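Local coordinates for pesticidal crystal protein CRY4AA (Bacillus thuringiensis, PDB 2C9K), which binds to midgut epithelial cells of insects, promotes their colloid-osmotic lysis and so kills mosquito larvae, at residues I521-A526 / A535-S540; F568-F573 / K604-P609. All blocks are in the same frame, centred on the assembly; numbering follows the deposited sequence.

Contact 1 of 2, residues I521-A526 / A535-S540; sequences IRIRYA and AVINLS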
ATOM      1  N   ILE A 521       6.125   6.975  23.387  1.00 17.69           N
ATOM      2  CA  ILE A 521       5.237   6.762  22.265  1.00 18.66           C
ATOM      3  C   ILE A 521       5.184   8.121  21.542  1.00 18.07           C
ATOM      4  O   ILE A 521       5.023   9.166  22.168  1.00 15.74           O
ATOM      5  CB  ILE A 521       3.824   6.171  22.725  1.00 19.26           C
ATOM      6  CG1 ILE A 521       2.688   7.118  22.374  1.00 17.79           C
ATOM      7  CG2 ILE A 521       3.844   5.803  24.200  1.00 15.67           C
ATOM      8  CD1 ILE A 521       2.321   7.062  20.938  1.00 19.06           C
ATOM      9  N   ARG A 522       5.396   8.088  20.226  1.00 18.48           N
ATOM     10  CA  ARG A 522       5.434   9.286  19.378  1.00 18.47           C
ATOM     11  C   ARG A 522       4.324   9.242  18.335  1.00 19.22           C
ATOM     12  O   ARG A 522       4.007   8.178  17.822  1.00 20.26           O
ATOM     13  CB  ARG A 522       6.792   9.351  18.685  1.00 16.91           C
ATOM     14  CG  ARG A 522       7.018  10.560  17.835  1.00 16.92           C
ATOM     15  CD  ARG A 522       8.431  10.560  17.298  1.00 18.29           C
ATOM     16  NE  ARG A 522       8.601   9.681  16.144  1.00 18.42           N
ATOM     17  CZ  ARG A 522       9.773   9.440  15.559  1.00 19.03           C
ATOM     18  NH1 ARG A 522      10.875  10.005  16.030  1.00 18.02           N
ATOM     19  NH2 ARG A 522       9.848   8.657  14.490  1.00 20.27           N
ATOM     20  N   ILE A 523       3.749  10.392  18.006  1.00 20.85           N
ATOM     21  CA  ILE A 523       2.647  10.452  17.045  1.00 23.24           C
ATOM     22  C   ILE A 523       2.930  11.262  15.773  1.00 25.10           C
ATOM     23  O   ILE A 523       3.484  12.362  15.840  1.00 27.06           O
ATOM     24  CB  ILE A 523       1.386  11.032  17.742  1.00 23.48           C
ATOM     25  CG1 ILE A 523       0.741   9.961  18.609  1.00 22.87           C
ATOM     26  CG2 ILE A 523       0.388  11.542  16.729  1.00 21.68           C
ATOM     27  CD1 ILE A 523      -0.383  10.508  19.433  1.00 27.35           C
ATOM     28  N   ARG A 524       2.550  10.710  14.616  1.00 25.56           N
ATOM     29  CA  ARG A 524       2.722  11.390  13.326  1.00 26.31           C
ATOM     30  C   ARG A 524       1.317  11.828  12.934  1.00 27.00           C
ATOM     31  O   ARG A 524       0.493  11.008  12.535  1.00 27.19           O
ATOM     32  CB  ARG A 524       3.291  10.436  12.264  1.00 25.54           C
ATOM     33  CG  ARG A 524       3.646  11.117  10.931  1.00 26.21           C
ATOM     34  CD  ARG A 524       4.500  10.222  10.030  1.00 25.94           C
ATOM     35  NE  ARG A 524       5.094  10.923   8.883  1.00 27.21           N
ATOM     36  CZ  ARG A 524       4.493  11.127   7.708  1.00 27.73           C
ATOM     37  NH1 ARG A 524       3.262  10.691   7.492  1.00 29.04           N
ATOM     38  NH2 ARG A 524       5.135  11.759   6.735  1.00 25.02           N
ATOM     39  N   TYR A 525       1.053  13.125  13.046  1.00 27.56           N
ATOM     40  CA  TYR A 525      -0.273  13.663  12.765  1.00 27.87           C
ATOM     41  C   TYR A 525      -0.225  14.906  11.896  1.00 28.51           C
ATOM     42  O   TYR A 525       0.842  15.431  11.591  1.00 29.64           O
ATOM     43  CB  TYR A 525      -0.932  14.065  14.078  1.00 27.97           C
ATOM     44  CG  TYR A 525      -0.296  15.326  14.632  1.00 30.02           C
ATOM     45  CD1 TYR A 525      -0.984  16.544  14.637  1.00 29.69           C
ATOM     46  CD2 TYR A 525       1.034  15.324  15.053  1.00 30.28           C
ATOM     47  CE1 TYR A 525      -0.359  17.721  15.039  1.00 28.52           C
ATOM     48  CE2 TYR A 525       1.665  16.499  15.456  1.00 30.21           C
ATOM     49  CZ  TYR A 525       0.965  17.689  15.443  1.00 29.71           C
ATOM     50  OH  TYR A 525       1.600  18.843  15.823  1.00 31.07           O
ATOM     51  N   ALA A 526      -1.413  15.382  11.545  1.00 29.68           N
ATOM     52  CA  ALA A 526      -1.603  16.591  10.750  1.00 30.15           C
ATOM     53  C   ALA A 526      -2.645  17.385  11.534  1.00 31.27           C
ATOM     54  O   ALA A 526      -3.457  16.808  12.263  1.00 30.56           O
ATOM     55  CB  ALA A 526      -2.131  16.246   9.365  1.00 31.02           C
ATOM     56  N   ALA A 535      -5.354  21.343  19.768  1.00 31.61           N
ATOM     57  CA  ALA A 535      -6.118  20.198  20.226  1.00 31.03           C
ATOM     58  C   ALA A 535      -5.246  19.542  21.287  1.00 31.11           C
ATOM     59  O   ALA A 535      -4.018  19.616  21.223  1.00 31.63           O
ATOM     60  CB  ALA A 535      -6.371  19.236  19.080  1.00 28.53           C
ATOM     61  N   VAL A 536      -5.872  18.924  22.274  1.00 31.16           N
ATOM     62  CA  VAL A 536      -5.134  18.256  23.335  1.00 31.52           C
ATOM     63  C   VAL A 536      -5.467  16.776  23.272  1.00 31.27           C
ATOM     64  O   VAL A 536      -6.628  16.411  23.105  1.00 32.42           O
ATOM     65  CB  VAL A 536      -5.516  18.833  24.714  1.00 31.41           C
ATOM     66  CG1 VAL A 536      -5.030  17.927  25.829  1.00 32.40           C
ATOM     67  CG2 VAL A 536      -4.902  20.199  24.867  1.00 32.44           C
ATOM     68  N   ILE A 537      -4.452  15.930  23.403  1.00 31.02           N
ATOM     69  CA  ILE A 537      -4.646  14.484  23.338  1.00 31.71           C
ATOM     70  C   ILE A 537      -4.196  13.722  24.577  1.00 30.46           C
ATOM     71  O   ILE A 537      -3.051  13.838  25.009  1.00 29.86           O
ATOM     72  CB  ILE A 537      -3.907  13.915  22.139  1.00 32.42           C
ATOM     73  CG1 ILE A 537      -2.469  14.456  22.142  1.00 33.92           C
ATOM     74  CG2 ILE A 537      -4.659  14.268  20.868  1.00 33.16           C
ATOM     75  CD1 ILE A 537      -1.663  14.128  20.914  1.00 35.24           C
ATOM     76  N   ASN A 538      -5.102  12.932  25.138  0.50 29.91           N
ATOM     77  CA  ASN A 538      -4.787  12.151  26.319  0.50 29.83           C
ATOM     78  C   ASN A 538      -4.778  10.672  25.992  0.50 29.65           C
ATOM     79  O   ASN A 538      -5.739  10.126  25.455  0.50 28.60           O
ATOM     80  CB  ASN A 538      -5.790  12.452  27.424  0.50 31.00           C
ATOM     81  CG  ASN A 538      -5.722  13.888  27.875  1.00 32.41           C
ATOM     82  OD1 ASN A 538      -4.707  14.329  28.415  1.00 31.96           O
ATOM     83  ND2 ASN A 538      -6.797  14.637  27.643  1.00 34.08           N
ATOM     84  N   LEU A 539      -3.664  10.040  26.329  1.00 31.05           N
ATOM     85  CA  LEU A 539      -3.430   8.625  26.078  1.00 31.76           C
ATOM     86  C   LEU A 539      -3.512   7.876  27.401  1.00 32.38           C
ATOM     87  O   LEU A 539      -2.706   8.116  28.304  1.00 33.17           O
ATOM     88  CB  LEU A 539      -2.026   8.444  25.503  1.00 32.66           C
ATOM     89  CG  LEU A 539      -1.706   7.507  24.343  1.00 34.07           C
ATOM     90  CD1 LEU A 539      -0.195   7.286  24.345  1.00 32.96           C
ATOM     91  CD2 LEU A 539      -2.438   6.187  24.469  1.00 33.52           C
ATOM     92  N   SER A 540      -4.482   6.979  27.528  1.00 31.31           N
ATOM     93  CA  SER A 540      -4.602   6.207  28.751  1.00 31.14           C
ATOM     94  C   SER A 540      -4.238   4.762  28.486  1.00 31.56           C
ATOM     95  O   SER A 540      -4.892   4.080  27.693  1.00 33.06           O
ATOM     96  CB  SER A 540      -6.019   6.271  29.315  1.00 30.82           C
ATOM     97  OG  SER A 540      -6.236   7.480  30.019  1.00 33.59           O
TER
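Ile-537 and Leu-539 project from one strand into the interior of a beta sandwich, where they meet Ile-523 and Ile-521 of the strand in the facing sheet. The two strands run in opposite senses in facing sheets: CA of Ile-537 is 10.4 Å from CA of Ile-523, and CA of Leu-539 is 9.7 Å from CA of Ile-521, so the two layers are spanned by side chains alone. At Ile-537 the branch ending in CD1 does the touching; CG1 sits between the backbone N and the carbonyl carbon (chi1 49°), and this rotation, together with an extended outer chain (chi2 -172°), carries CD1 to Ile-523. There it meets CD1 of Ile-523 tip to tip at 4.1 Å, the latter carried out by an extended outer chain of its own (chi2 173°). Phe-502 and Leu-551 also pack on Ile-537. Two residues on, Leu-539 points inward again; it and Ile-521 reach toward each other, the CD1 methyl of Leu-539 meeting the CG1 methylene of Ile-521 at 3.5 Å. Leu-587 and Phe-589 of the neighbouring strand 584-591 flank Leu-539, and Phe-589 reaches Ile-523 as well. All four residues that touch are buried, aliphatic and without polar groups in their side chains, so this join between the sheets rests on hydrophobic burial, not on directional bonds.

Contact 2 of 2, residues F568-F573 / K604-P609; sequences FQYLEF and KIEFLP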
ATOM      1  N   PHE A 568       2.569  16.808   7.593  1.00 26.42           N
ATOM      2  CA  PHE A 568       2.564  15.874   8.711  1.00 25.62           C
ATOM      3  C   PHE A 568       3.819  16.087   9.539  1.00 26.89           C
ATOM      4  O   PHE A 568       4.915  16.216   8.995  1.00 26.74           O
ATOM      5  CB  PHE A 568       2.500  14.426   8.222  1.00 24.39           C
ATOM      6  CG  PHE A 568       1.176  14.056   7.608  1.00 25.46           C
ATOM      7  CD1 PHE A 568       0.900  14.352   6.277  1.00 24.17           C
ATOM      8  CD2 PHE A 568       0.186  13.450   8.378  1.00 25.68           C
ATOM      9  CE1 PHE A 568      -0.334  14.057   5.723  1.00 24.02           C
ATOM     10  CE2 PHE A 568      -1.055  13.151   7.835  1.00 25.30           C
ATOM     11  CZ  PHE A 568      -1.316  13.456   6.502  1.00 26.74           C
ATOM     12  N   GLN A 569       3.654  16.145  10.858  1.00 28.67           N
ATOM     13  CA  GLN A 569       4.781  16.347  11.760  1.00 29.83           C
ATOM     14  C   GLN A 569       4.814  15.327  12.891  1.00 30.75           C
ATOM     15  O   GLN A 569       3.925  14.475  12.998  1.00 32.16           O
ATOM     16  CB  GLN A 569       4.751  17.771  12.311  1.00 31.05           C
ATOM     17  CG  GLN A 569       5.068  18.812  11.245  1.00 34.10           C
ATOM     18  CD  GLN A 569       6.453  18.615  10.637  1.00 37.45           C
ATOM     19  OE1 GLN A 569       6.761  19.162   9.574  1.00 38.46           O
ATOM     20  NE2 GLN A 569       7.300  17.838  11.321  1.00 38.10           N
ATOM     21  N   TYR A 570       5.838  15.410  13.736  1.00 29.61           N
ATOM     22  CA  TYR A 570       5.988  14.455  14.824  1.00 29.09           C
ATOM     23  C   TYR A 570       6.026  15.032  16.227  1.00 29.83           C
ATOM     24  O   TYR A 570       6.826  15.917  16.523  1.00 30.37           O
ATOM     25  CB  TYR A 570       7.266  13.639  14.636  1.00 29.06           C
ATOM     26  CG  TYR A 570       7.326  12.776  13.395  1.00 28.22           C
ATOM     27  CD1 TYR A 570       7.354  13.345  12.120  1.00 26.47           C
ATOM     28  CD2 TYR A 570       7.419  11.384  13.500  1.00 27.73           C
ATOM     29  CE1 TYR A 570       7.478  12.551  10.980  1.00 26.15           C
ATOM     30  CE2 TYR A 570       7.544  10.580  12.369  1.00 27.22           C
ATOM     31  CZ  TYR A 570       7.575  11.172  11.114  1.00 26.07           C
ATOM     32  OH  TYR A 570       7.710  10.386  10.003  1.00 24.43           O
ATOM     33  N   LEU A 571       5.167  14.510  17.095  1.00 30.97           N
ATOM     34  CA  LEU A 571       5.147  14.927  18.495  1.00 32.53           C
ATOM     35  C   LEU A 571       5.302  13.675  19.337  1.00 34.11           C
ATOM     36  O   LEU A 571       4.835  12.601  18.955  1.00 35.08           O
ATOM     37  CB  LEU A 571       3.850  15.656  18.860  1.00 31.71           C
ATOM     38  CG  LEU A 571       3.931  17.167  18.639  1.00 30.89           C
ATOM     39  CD1 LEU A 571       2.627  17.839  19.052  1.00 30.37           C
ATOM     40  CD2 LEU A 571       5.105  17.713  19.438  1.00 29.28           C
ATOM     41  N   GLU A 572       5.958  13.824  20.483  1.00 34.82           N
ATOM     42  CA  GLU A 572       6.229  12.708  21.376  1.00 35.52           C
ATOM     43  C   GLU A 572       5.782  13.035  22.793  1.00 35.61           C
ATOM     44  O   GLU A 572       5.977  14.152  23.268  1.00 36.97           O
ATOM     45  CB  GLU A 572       7.730  12.441  21.358  1.00 38.07           C
ATOM     46  CG  GLU A 572       8.183  11.175  22.021  1.00 43.16           C
ATOM     47  CD  GLU A 572       9.681  10.977  21.874  1.00 46.23           C
ATOM     48  OE1 GLU A 572      10.184  11.014  20.726  1.00 47.19           O
ATOM     49  OE2 GLU A 572      10.357  10.782  22.907  1.00 50.02           O
ATOM     50  N   PHE A 573       5.174  12.069  23.470  1.00 34.83           N
ATOM     51  CA  PHE A 573       4.737  12.293  24.836  1.00 33.10           C
ATOM     52  C   PHE A 573       5.970  12.270  25.732  1.00 34.28           C
ATOM     53  O   PHE A 573       6.938  11.570  25.445  1.00 34.01           O
ATOM     54  CB  PHE A 573       3.766  11.208  25.275  1.00 31.29           C
ATOM     55  CG  PHE A 573       2.495  11.179  24.491  1.00 29.44           C
ATOM     56  CD1 PHE A 573       2.343  10.306  23.425  1.00 29.60           C
ATOM     57  CD2 PHE A 573       1.432  12.000  24.841  1.00 28.77           C
ATOM     58  CE1 PHE A 573       1.148  10.248  22.719  1.00 30.53           C
ATOM     59  CE2 PHE A 573       0.232  11.952  24.143  1.00 29.08           C
ATOM     60  CZ  PHE A 573       0.087  11.073  23.079  1.00 30.13           C
ATOM     61  N   LYS A 604       0.298   7.836  12.176  1.00 19.89           N
ATOM     62  CA  LYS A 604       1.007   6.716  12.788  1.00 19.77           C
ATOM     63  C   LYS A 604       1.260   6.883  14.290  1.00 19.94           C
ATOM     64  O   LYS A 604       1.486   7.992  14.780  1.00 19.90           O
ATOM     65  CB  LYS A 604       2.372   6.513  12.105  1.00 20.38           C
ATOM     66  CG  LYS A 604       2.401   6.565  10.583  1.00 19.57           C
ATOM     67  CD  LYS A 604       1.978   5.265   9.942  1.00 21.25           C
ATOM     68  CE  LYS A 604       2.271   5.266   8.435  1.00 24.45           C
ATOM     69  NZ  LYS A 604       1.556   6.334   7.652  1.00 23.36           N
ATOM     70  N   ILE A 605       1.227   5.766  15.010  1.00 20.06           N
ATOM     71  CA  ILE A 605       1.506   5.745  16.449  1.00 19.53           C
ATOM     72  C   ILE A 605       2.863   5.067  16.496  1.00 20.20           C
ATOM     73  O   ILE A 605       3.018   3.951  16.002  1.00 20.90           O
ATOM     74  CB  ILE A 605       0.512   4.869  17.232  1.00 17.06           C
ATOM     75  CG1 ILE A 605      -0.929   5.256  16.898  1.00 15.79           C
ATOM     76  CG2 ILE A 605       0.783   5.005  18.707  1.00 13.18           C
ATOM     77  CD1 ILE A 605      -1.291   6.687  17.213  1.00 12.90           C
ATOM     78  N   GLU A 606       3.854   5.728  17.070  1.00 20.39           N
ATOM     79  CA  GLU A 606       5.182   5.138  17.095  1.00 19.90           C
ATOM     80  C   GLU A 606       5.732   4.845  18.476  1.00 20.76           C
ATOM     81  O   GLU A 606       5.524   5.609  19.425  1.00 20.47           O
ATOM     82  CB  GLU A 606       6.144   6.034  16.313  1.00 18.10           C
ATOM     83  CG  GLU A 606       5.790   6.092  14.841  1.00 20.03           C
ATOM     84  CD  GLU A 606       6.712   6.966  14.017  1.00 20.75           C
ATOM     85  OE1 GLU A 606       6.751   6.768  12.780  1.00 20.95           O
ATOM     86  OE2 GLU A 606       7.380   7.851  14.592  1.00 20.78           O
ATOM     87  N   PHE A 607       6.415   3.714  18.587  1.00 20.56           N
ATOM     88  CA  PHE A 607       7.020   3.332  19.844  1.00 23.77           C
ATOM     89  C   PHE A 607       8.531   3.366  19.691  1.00 25.77           C
ATOM     90  O   PHE A 607       9.100   2.669  18.850  1.00 26.02           O
ATOM     91  CB  PHE A 607       6.568   1.938  20.265  1.00 23.12           C
ATOM     92  CG  PHE A 607       5.116   1.855  20.607  1.00 24.35           C
ATOM     93  CD1 PHE A 607       4.159   1.681  19.608  1.00 25.86           C
ATOM     94  CD2 PHE A 607       4.696   1.967  21.930  1.00 23.80           C
ATOM     95  CE1 PHE A 607       2.794   1.618  19.923  1.00 27.33           C
ATOM     96  CE2 PHE A 607       3.345   1.908  22.260  1.00 25.94           C
ATOM     97  CZ  PHE A 607       2.385   1.732  21.254  1.00 26.86           C
ATOM     98  N   LEU A 608       9.180   4.196  20.497  1.00 27.66           N
ATOM     99  CA  LEU A 608      10.628   4.309  20.445  1.00 28.88           C
ATOM    100  C   LEU A 608      11.268   3.588  21.625  1.00 29.83           C
ATOM    101  O   LEU A 608      11.072   3.981  22.775  1.00 31.22           O
ATOM    102  CB  LEU A 608      11.048   5.781  20.472  1.00 28.52           C
ATOM    103  CG  LEU A 608      10.396   6.739  19.478  1.00 28.35           C
ATOM    104  CD1 LEU A 608      11.149   8.070  19.492  1.00 28.47           C
ATOM    105  CD2 LEU A 608      10.422   6.141  18.090  1.00 28.54           C
ATOM    106  N   PRO A 609      12.026   2.511  21.359  1.00 30.03           N
ATOM    107  CA  PRO A 609      12.682   1.771  22.442  1.00 30.69           C
ATOM    108  C   PRO A 609      13.671   2.697  23.148  1.00 32.74           C
ATOM    109  O   PRO A 609      14.402   3.438  22.486  1.00 33.38           O
ATOM    110  CB  PRO A 609      13.402   0.647  21.705  1.00 28.43           C
ATOM    111  CG  PRO A 609      12.545   0.417  20.516  1.00 28.82           C
ATOM    112  CD  PRO A 609      12.199   1.816  20.071  1.00 30.02           C
TER
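Tyr-570 turns the edge of its ring to the carboxylate of Glu-606: OE2 lies in the ring plane, 3.5 Å from CE2 and 3.7 Å from CD2. Ring and carboxylate planes are inclined by 46°, so the groups are not stacked. Glu-606 reaches there with CG anti to its carbonyl carbon (chi1 -65°) and an extended chain beyond. Next along the strands, Glu-572 crosses Leu-608 at a slant, and its OE1 meets the CD1 methyl of Leu-608 at 3.3 Å, an apolar neighbour that cannot bond to it. Each meeting joins a residue to one two places beyond its backbone neighbour, for CA of Glu-572 is closest to CA of Glu-606, 8.8 Å away. The stronger partners lie in the next shell. Arg-522, on the strand running between the two segments, forms a salt bridge to OE2 of Glu-606, while OE1 accepts hydrogen bonds from Tyr-251 and Gln-473. The hydroxyl of Tyr-251 also hydrogen-bonds that of Tyr-570, whose ring makes a cation-pi contact with Lys-250. This network would stabilise Glu-606 as a carboxylate and fix its rotation. The arrangement is that of two strands flanking a common antiparallel neighbour, their side chains meeting over it, in one sheet of the third, beta-sandwich domain of the activated three-domain delta-endotoxins.

In the fold
Both contacts lie in the third domain of the toxin, in series along the chain, neither nested nor crossed. Contact 1 comes first: after strand 517-527 a short connection carries the chain into the opposite sheet, and residues 535-540 close back over 521-526. The chain then passes through strand 545-550 and a longer loop to 568-573. Contact 2 closes the excursion from there through strands 577-579 and 584-591 to 604-609. Strand 517-527 is the shared element, hydrogen-bonded to 569-572 on one side and 600-609 on the other; Ile-523 N to Leu-571 O, 2.6 Å, is a probable bond. Contact 1 thus joins the two layers, while contact 2 reaches across the middle strand within one of them.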